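Local coordinates for protein internalin (PDB 4FMZ) that probably takes part in the adhesion of Listeria monocytogenes to host cells and in their invasion, using a leucine-rich-repeat domain to meet its partners, at residues Gly75-Asp80 against Thr97-Asp102; Ser256-Val261 against Ser278-Leu283. All blocks are in the same frame, centred on the assembly; numbering follows the deposited sequence.

Overall arrangement
Both contacts join one leucine-rich repeat to the next, and in each the two segments sit at equivalent positions 22 residues apart. They are far from one another, though: about 48 Å between centres and about 36 Å between nearest atoms, on opposite sides of the chain's centre. Interaction 1 lies in the loops that leave strands 70-72 and 92-94, toward the N-terminal end of the solenoid. Interaction 2 lies further along each repeat unit and nearer the C-terminal end, where the chain makes short 3-10 turns before strands 269-271 and 291-293. Direct hydrogen bonds, chiefly to a buried asparagine and once from backbone to backbone, join the segments of interaction 1; those of interaction 2 meet by apolar packing and through water.

Interaction 1: Gly75-Asp80 against Thr97-Asp102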
ATOM      1  N   GLY A  75      -8.164  15.202  -1.315  1.00 27.90           N
ATOM      2  CA  GLY A  75      -7.577  16.359  -1.986  1.00 28.29           C
ATOM      3  C   GLY A  75      -8.190  17.728  -1.756  1.00 33.74           C
ATOM      4  O   GLY A  75      -8.494  18.427  -2.720  1.00 35.63           O
ATOM      5  N   ASN A  76      -8.343  18.149  -0.494  1.00 29.26           N
ATOM      6  CA  ASN A  76      -8.842  19.489  -0.168  1.00 28.22           C
ATOM      7  C   ASN A  76      -7.800  20.194   0.734  1.00 30.79           C
ATOM      8  O   ASN A  76      -6.611  19.876   0.633  1.00 28.34           O
ATOM      9  CB  ASN A  76     -10.235  19.417   0.476  1.00 28.06           C
ATOM     10  CG  ASN A  76     -11.307  19.027  -0.497  1.00 33.33           C
ATOM     11  OD1 ASN A  76     -11.648  19.787  -1.393  1.00 27.35           O
ATOM     12  ND2 ASN A  76     -11.848  17.832  -0.356  1.00 26.36           N
ATOM     13  N   GLN A  77      -8.240  21.123   1.608  1.00 28.09           N
ATOM     14  CA  GLN A  77      -7.355  21.861   2.516  0.50 28.25           C
ATOM     15  C   GLN A  77      -7.900  21.754   3.947  1.00 31.88           C
ATOM     16  O   GLN A  77      -7.763  22.688   4.745  1.00 32.78           O
ATOM     17  CB  GLN A  77      -7.222  23.340   2.071  0.50 30.18           C
ATOM     18  CG  GLN A  77      -6.712  23.554   0.640  0.50 41.30           C
ATOM     19  CD  GLN A  77      -5.231  23.309   0.505  0.50 59.30           C
ATOM     20  OE1 GLN A  77      -4.406  24.120   0.929  0.50 54.21           O
ATOM     21  NE2 GLN A  77      -4.862  22.197  -0.114  0.50 52.85           N
ATOM     22  N   ILE A  78      -8.516  20.610   4.273  1.00 26.46           N
ATOM     23  CA  ILE A  78      -9.104  20.363   5.587  1.00 26.33           C
ATOM     24  C   ILE A  78      -8.015  20.190   6.644  1.00 30.85           C
ATOM     25  O   ILE A  78      -7.052  19.457   6.425  1.00 29.32           O
ATOM     26  CB  ILE A  78     -10.079  19.152   5.532  1.00 29.17           C
ATOM     27  CG1 ILE A  78     -11.202  19.405   4.487  1.00 29.64           C
ATOM     28  CG2 ILE A  78     -10.694  18.857   6.910  1.00 29.20           C
ATOM     29  CD1 ILE A  78     -11.792  18.145   3.879  1.00 36.58           C
ATOM     30  N   THR A  79      -8.176  20.893   7.785  1.00 28.25           N
ATOM     31  CA  THR A  79      -7.277  20.809   8.940  1.00 28.63           C
ATOM     32  C   THR A  79      -8.042  20.248  10.137  1.00 34.13           C
ATOM     33  O   THR A  79      -7.574  19.312  10.763  1.00 35.38           O
ATOM     34  CB  THR A  79      -6.634  22.163   9.285  1.00 36.79           C
ATOM     35  OG1 THR A  79      -7.645  23.148   9.444  1.00 36.32           O
ATOM     36  CG2 THR A  79      -5.624  22.619   8.252  1.00 35.56           C
ATOM     37  N   ASP A  80      -9.217  20.811  10.443  1.00 31.02           N
ATOM     38  CA  ASP A  80     -10.057  20.437  11.577  1.00 30.96           C
ATOM     39  C   ASP A  80     -11.194  19.498  11.150  1.00 33.34           C
ATOM     40  O   ASP A  80     -12.074  19.895  10.383  1.00 33.15           O
ATOM     41  CB  ASP A  80     -10.623  21.719  12.230  1.00 32.83           C
ATOM     42  CG  ASP A  80     -11.394  21.525  13.520  1.00 41.90           C
ATOM     43  OD1 ASP A  80     -11.457  20.382  14.008  1.00 41.99           O
ATOM     44  OD2 ASP A  80     -11.918  22.528  14.054  1.00 49.55           O
ATOM     45  N   THR A  97      -4.795  13.353   1.409  1.00 24.96           N
ATOM     46  CA  THR A  97      -4.315  14.548   0.678  1.00 24.82           C
ATOM     47  C   THR A  97      -5.016  15.839   1.207  1.00 29.05           C
ATOM     48  O   THR A  97      -5.562  16.641   0.449  1.00 27.74           O
ATOM     49  CB  THR A  97      -4.375  14.388  -0.870  1.00 34.87           C
ATOM     50  OG1 THR A  97      -5.639  13.879  -1.275  1.00 35.59           O
ATOM     51  CG2 THR A  97      -3.294  13.471  -1.407  1.00 36.22           C
ATOM     52  N   ASN A  98      -4.998  16.006   2.525  1.00 26.15           N
ATOM     53  CA  ASN A  98      -5.522  17.184   3.219  1.00 26.20           C
ATOM     54  C   ASN A  98      -4.408  17.683   4.147  1.00 30.67           C
ATOM     55  O   ASN A  98      -3.246  17.314   3.942  1.00 28.81           O
ATOM     56  CB  ASN A  98      -6.825  16.847   3.964  1.00 26.68           C
ATOM     57  CG  ASN A  98      -8.036  16.911   3.081  1.00 35.33           C
ATOM     58  OD1 ASN A  98      -8.464  17.984   2.687  1.00 29.83           O
ATOM     59  ND2 ASN A  98      -8.607  15.770   2.732  1.00 27.50           N
ATOM     60  N   LYS A  99      -4.736  18.504   5.146  1.00 28.02           N
ATOM     61  CA  LYS A  99      -3.736  19.030   6.073  1.00 28.12           C
ATOM     62  C   LYS A  99      -4.079  18.604   7.501  1.00 30.58           C
ATOM     63  O   LYS A  99      -3.800  19.344   8.449  1.00 31.01           O
ATOM     64  CB  LYS A  99      -3.679  20.568   5.953  1.00 30.89           C
ATOM     65  CG  LYS A  99      -3.111  21.082   4.640  1.00 41.54           C
ATOM     66  CD  LYS A  99      -3.466  22.551   4.434  1.00 52.06           C
ATOM     67  CE  LYS A  99      -2.442  23.299   3.604  1.00 65.48           C
ATOM     68  NZ  LYS A  99      -2.390  22.828   2.191  1.00 72.42           N
ATOM     69  N   ILE A 100      -4.667  17.402   7.655  1.00 26.78           N
ATOM     70  CA  ILE A 100      -5.110  16.876   8.945  1.00 26.76           C
ATOM     71  C   ILE A 100      -3.909  16.427   9.796  1.00 31.50           C
ATOM     72  O   ILE A 100      -3.032  15.705   9.318  1.00 31.42           O
ATOM     73  CB  ILE A 100      -6.165  15.741   8.761  1.00 29.52           C
ATOM     74  CG1 ILE A 100      -7.473  16.286   8.126  1.00 29.79           C
ATOM     75  CG2 ILE A 100      -6.485  15.059  10.089  1.00 29.86           C
ATOM     76  CD1 ILE A 100      -8.175  15.304   7.205  1.00 34.09           C
ATOM     77  N   THR A 101      -3.893  16.852  11.072  1.00 29.11           N
ATOM     78  CA  THR A 101      -2.851  16.472  12.030  1.00 29.88           C
ATOM     79  C   THR A 101      -3.505  15.738  13.211  1.00 33.46           C
ATOM     80  O   THR A 101      -3.074  14.645  13.562  1.00 32.57           O
ATOM     81  CB  THR A 101      -2.022  17.691  12.467  1.00 39.90           C
ATOM     82  OG1 THR A 101      -2.899  18.673  13.018  1.00 46.95           O
ATOM     83  CG2 THR A 101      -1.251  18.305  11.311  1.00 35.39           C
ATOM     84  N   ASP A 102      -4.564  16.323  13.783  1.00 30.44           N
ATOM     85  CA  ASP A 102      -5.307  15.779  14.914  1.00 30.65           C
ATOM     86  C   ASP A 102      -6.491  14.939  14.423  1.00 32.10           C
ATOM     87  O   ASP A 102      -7.391  15.473  13.774  1.00 31.60           O
ATOM     88  CB  ASP A 102      -5.790  16.940  15.816  1.00 33.12           C
ATOM     89  CG  ASP A 102      -6.422  16.542  17.139  1.00 42.91           C
ATOM     90  OD1 ASP A 102      -6.817  15.369  17.280  1.00 42.03           O
ATOM     91  OD2 ASP A 102      -6.563  17.419  18.016  1.00 50.77           O
TER
HETATM   92  O   HOH W   1      -5.862  18.643  12.437  1.00 25.74           O
HETATM   93  O   HOH W   2      -9.137  17.836  13.892  1.00 31.07           O
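The side-chain amide of N98 points its OD1 into the backbone bend formed by N76, Q77 and I78. There OD1 takes a fairly straight bond from I78 N (3.1 Å, 160° at the hydrogen), with the donor tilted from the amide plane, and a weak, bent one from N76 N at 3.2 Å. With CG beside its own backbone N and opposite the carbonyl carbon (chi1 -84°), the amide turns in toward the neighbouring repeat. Its ND2 bonds to L73 O, which fixes the rotation of the group. I78 crosses the amide at an angle and lays CD1 3.5 Å from N98 OD1. This is the asparagine of the leucine-rich-repeat consensus, buried just beyond the strand. N76 holds the same place one repeat earlier, its ND2 bonded to V51 O. Beyond the amide, K99 N bonds to I78 O at 2.8 Å and ties the two coils backbone to backbone. K99 CB then packs against the methyl CG2 of T79 at 3.6 Å. At its far end NZ lies 2.7 Å from Q77 OE1, 40° above the carbonyl plane, a tentative bond because Q77 has a second conformer. Deeper in, I78 CG2 faces I100 CG1 at 4.3 Å.

Interaction 2: Ser256-Val261 against Ser278-Leu283; sequences SDINAV and SDISVL
The amide of N259 presents its oxygen end to V282: OD1 lies 3.4 Å from the methyl CG1, which approaches obliquely, neither squarely over the face nor in the plane. N259 has a second conformer, so this touch is tentative. The two carboxylates mainly shape their own segments. D257 OD1 receives N259 N at 2.8 Å, nearly in line with its C-O bond and almost straight (168°), closing an Asx turn. One repeat on, D279 OD2 takes two bonds from S281. The hydroxyl OG comes in on the syn lone pair at 2.7 Å, while the backbone N arrives from 56° above the carboxylate plane and closes the matching Asx turn.

Between these turns, I258 reaches across to the second segment. Its CG1 sits between its own backbone N and carbonyl carbon (chi1 61°), which sends CD1 in among three apolar side chains. CD1 meets L283 CD2 at 3.8 Å, the two chains crossing nearly at right angles. I280 runs alongside in the same direction and offers CG2 at 3.9 Å. V282 closes the third side, and its CG2 also rests 3.5 Å from I258 O, the carbonyl that accepts V261 N within the 3-10 turn. V261 CG2 packs crosswise on the same valine methyl.

No direct hydrogen bond joins the segments. Instead a water accepts from I258 N at 3.0 Å and donates to D279 O at 2.7 Å. I280 repeats the inward thrust of I258, reaching V306 and I307 of helix 304-308, while I258 also touches L236 of the preceding repeat. Stacked 3-10 turns with inward aliphatic side chains, set across the solenoid from the parallel strands, are typical of the convex side of internalin leucine-rich repeats.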
ATOM      1  N   SER A 256      24.076 -12.972  -3.099  1.00 22.87           N
ATOM      2  CA  SER A 256      25.100 -13.552  -3.974  1.00 23.38           C
ATOM      3  C   SER A 256      24.698 -14.955  -4.414  1.00 28.66           C
ATOM      4  O   SER A 256      25.334 -15.527  -5.297  1.00 29.15           O
ATOM      5  CB  SER A 256      26.473 -13.576  -3.300  1.00 26.19           C
ATOM      6  OG  SER A 256      26.457 -14.268  -2.067  1.00 35.25           O
ATOM      7  N   ASP A 257      23.625 -15.493  -3.819  1.00 25.15           N
ATOM      8  CA  ASP A 257      23.147 -16.845  -4.072  1.00 25.65           C
ATOM      9  C   ASP A 257      21.622 -16.843  -4.231  1.00 28.80           C
ATOM     10  O   ASP A 257      20.907 -16.378  -3.338  1.00 28.32           O
ATOM     11  CB  ASP A 257      23.594 -17.758  -2.893  1.00 28.57           C
ATOM     12  CG  ASP A 257      23.259 -19.236  -2.969  1.00 43.21           C
ATOM     13  OD1 ASP A 257      22.394 -19.610  -3.779  1.00 44.22           O
ATOM     14  OD2 ASP A 257      23.826 -20.010  -2.171  1.00 51.89           O
ATOM     15  N   ILE A 258      21.131 -17.404  -5.355  1.00 24.38           N
ATOM     16  CA  ILE A 258      19.697 -17.491  -5.625  1.00 23.52           C
ATOM     17  C   ILE A 258      19.206 -18.959  -5.718  1.00 26.40           C
ATOM     18  O   ILE A 258      18.121 -19.178  -6.263  1.00 24.98           O
ATOM     19  CB  ILE A 258      19.272 -16.674  -6.888  1.00 26.26           C
ATOM     20  CG1 ILE A 258      19.961 -17.176  -8.189  1.00 26.94           C
ATOM     21  CG2 ILE A 258      19.450 -15.173  -6.667  1.00 26.51           C
ATOM     22  CD1 ILE A 258      19.114 -16.954  -9.490  1.00 26.71           C
ATOM     23  N   ASN A 259      19.961 -19.952  -5.166  1.00 23.80           N
ATOM     24  CA  ASN A 259      19.561 -21.367  -5.190  0.50 24.22           C
ATOM     25  C   ASN A 259      18.137 -21.562  -4.639  1.00 27.80           C
ATOM     26  O   ASN A 259      17.404 -22.422  -5.122  1.00 27.56           O
ATOM     27  CB  ASN A 259      20.543 -22.238  -4.398  0.50 24.90           C
ATOM     28  CG  ASN A 259      20.245 -23.715  -4.485  0.50 43.79           C
ATOM     29  OD1 ASN A 259      20.484 -24.362  -5.510  0.50 34.04           O
ATOM     30  ND2 ASN A 259      19.683 -24.273  -3.417  0.50 35.94           N
ATOM     31  N   ALA A 260      17.750 -20.753  -3.647  1.00 23.64           N
ATOM     32  CA  ALA A 260      16.442 -20.799  -2.983  1.00 25.16           C
ATOM     33  C   ALA A 260      15.225 -20.629  -3.928  1.00 28.85           C
ATOM     34  O   ALA A 260      14.117 -20.960  -3.519  1.00 29.19           O
ATOM     35  CB  ALA A 260      16.381 -19.732  -1.908  1.00 26.53           C
ATOM     36  N   VAL A 261      15.407 -20.110  -5.160  1.00 25.03           N
ATOM     37  CA  VAL A 261      14.264 -19.909  -6.067  1.00 24.16           C
ATOM     38  C   VAL A 261      13.974 -21.169  -6.919  1.00 27.80           C
ATOM     39  O   VAL A 261      13.014 -21.157  -7.687  1.00 27.18           O
ATOM     40  CB  VAL A 261      14.412 -18.652  -6.983  1.00 27.49           C
ATOM     41  CG1 VAL A 261      14.616 -17.377  -6.167  1.00 27.23           C
ATOM     42  CG2 VAL A 261      15.512 -18.830  -8.027  1.00 26.51           C
ATOM     43  N   SER A 278      26.575 -14.568  -9.247  1.00 20.86           N
ATOM     44  CA  SER A 278      27.508 -15.034 -10.282  1.00 20.85           C
ATOM     45  C   SER A 278      27.029 -16.368 -10.895  1.00 28.17           C
ATOM     46  O   SER A 278      27.567 -16.793 -11.905  1.00 29.46           O
ATOM     47  CB  SER A 278      28.922 -15.164  -9.729  1.00 22.66           C
ATOM     48  OG  SER A 278      28.944 -16.012  -8.592  1.00 30.90           O
ATOM     49  N   ASP A 279      26.021 -17.016 -10.295  1.00 25.92           N
ATOM     50  CA  ASP A 279      25.494 -18.278 -10.825  1.00 25.75           C
ATOM     51  C   ASP A 279      23.971 -18.259 -10.873  1.00 27.12           C
ATOM     52  O   ASP A 279      23.328 -17.914  -9.885  1.00 25.25           O
ATOM     53  CB  ASP A 279      25.982 -19.489 -10.011  1.00 28.25           C
ATOM     54  CG  ASP A 279      25.674 -20.796 -10.721  1.00 44.02           C
ATOM     55  OD1 ASP A 279      26.474 -21.198 -11.602  1.00 48.13           O
ATOM     56  OD2 ASP A 279      24.587 -21.355 -10.487  1.00 44.96           O
ATOM     57  N   ILE A 280      23.403 -18.669 -12.015  1.00 22.92           N
ATOM     58  CA  ILE A 280      21.958 -18.680 -12.228  1.00 22.53           C
ATOM     59  C   ILE A 280      21.486 -20.030 -12.811  1.00 25.81           C
ATOM     60  O   ILE A 280      20.412 -20.087 -13.406  1.00 24.31           O
ATOM     61  CB  ILE A 280      21.548 -17.479 -13.151  1.00 25.30           C
ATOM     62  CG1 ILE A 280      22.409 -17.419 -14.431  1.00 25.96           C
ATOM     63  CG2 ILE A 280      21.562 -16.144 -12.379  1.00 24.99           C
ATOM     64  CD1 ILE A 280      21.885 -16.561 -15.475  1.00 35.40           C
ATOM     65  N   SER A 281      22.252 -21.122 -12.602  1.00 23.57           N
ATOM     66  CA  SER A 281      21.890 -22.446 -13.126  1.00 23.99           C
ATOM     67  C   SER A 281      20.505 -22.924 -12.638  1.00 28.63           C
ATOM     68  O   SER A 281      19.826 -23.635 -13.380  1.00 28.74           O
ATOM     69  CB  SER A 281      22.966 -23.485 -12.818  1.00 25.83           C
ATOM     70  OG  SER A 281      23.289 -23.495 -11.442  1.00 34.38           O
ATOM     71  N   VAL A 282      20.045 -22.468 -11.456  1.00 26.51           N
ATOM     72  CA  VAL A 282      18.714 -22.835 -10.929  1.00 26.78           C
ATOM     73  C   VAL A 282      17.558 -22.277 -11.809  1.00 28.40           C
ATOM     74  O   VAL A 282      16.437 -22.787 -11.723  1.00 27.21           O
ATOM     75  CB  VAL A 282      18.503 -22.448  -9.434  1.00 32.00           C
ATOM     76  CG1 VAL A 282      19.395 -23.286  -8.520  1.00 32.87           C
ATOM     77  CG2 VAL A 282      18.714 -20.947  -9.197  1.00 31.46           C
ATOM     78  N   LEU A 283      17.824 -21.261 -12.664  1.00 24.82           N
ATOM     79  CA  LEU A 283      16.773 -20.687 -13.507  1.00 24.49           C
ATOM     80  C   LEU A 283      16.255 -21.662 -14.580  1.00 29.70           C
ATOM     81  O   LEU A 283      15.146 -21.451 -15.069  1.00 29.15           O
ATOM     82  CB  LEU A 283      17.201 -19.355 -14.161  1.00 23.94           C
ATOM     83  CG  LEU A 283      17.586 -18.205 -13.213  1.00 27.37           C
ATOM     84  CD1 LEU A 283      17.891 -16.931 -14.002  1.00 27.00           C
ATOM     85  CD2 LEU A 283      16.510 -17.957 -12.139  1.00 28.18           C
TER
HETATM   86  O   HOH W   3      25.948 -16.632  -7.379  1.00 26.67           O
HETATM   87  O   HOH W   4      22.937 -18.758  -7.365  1.00 19.87           O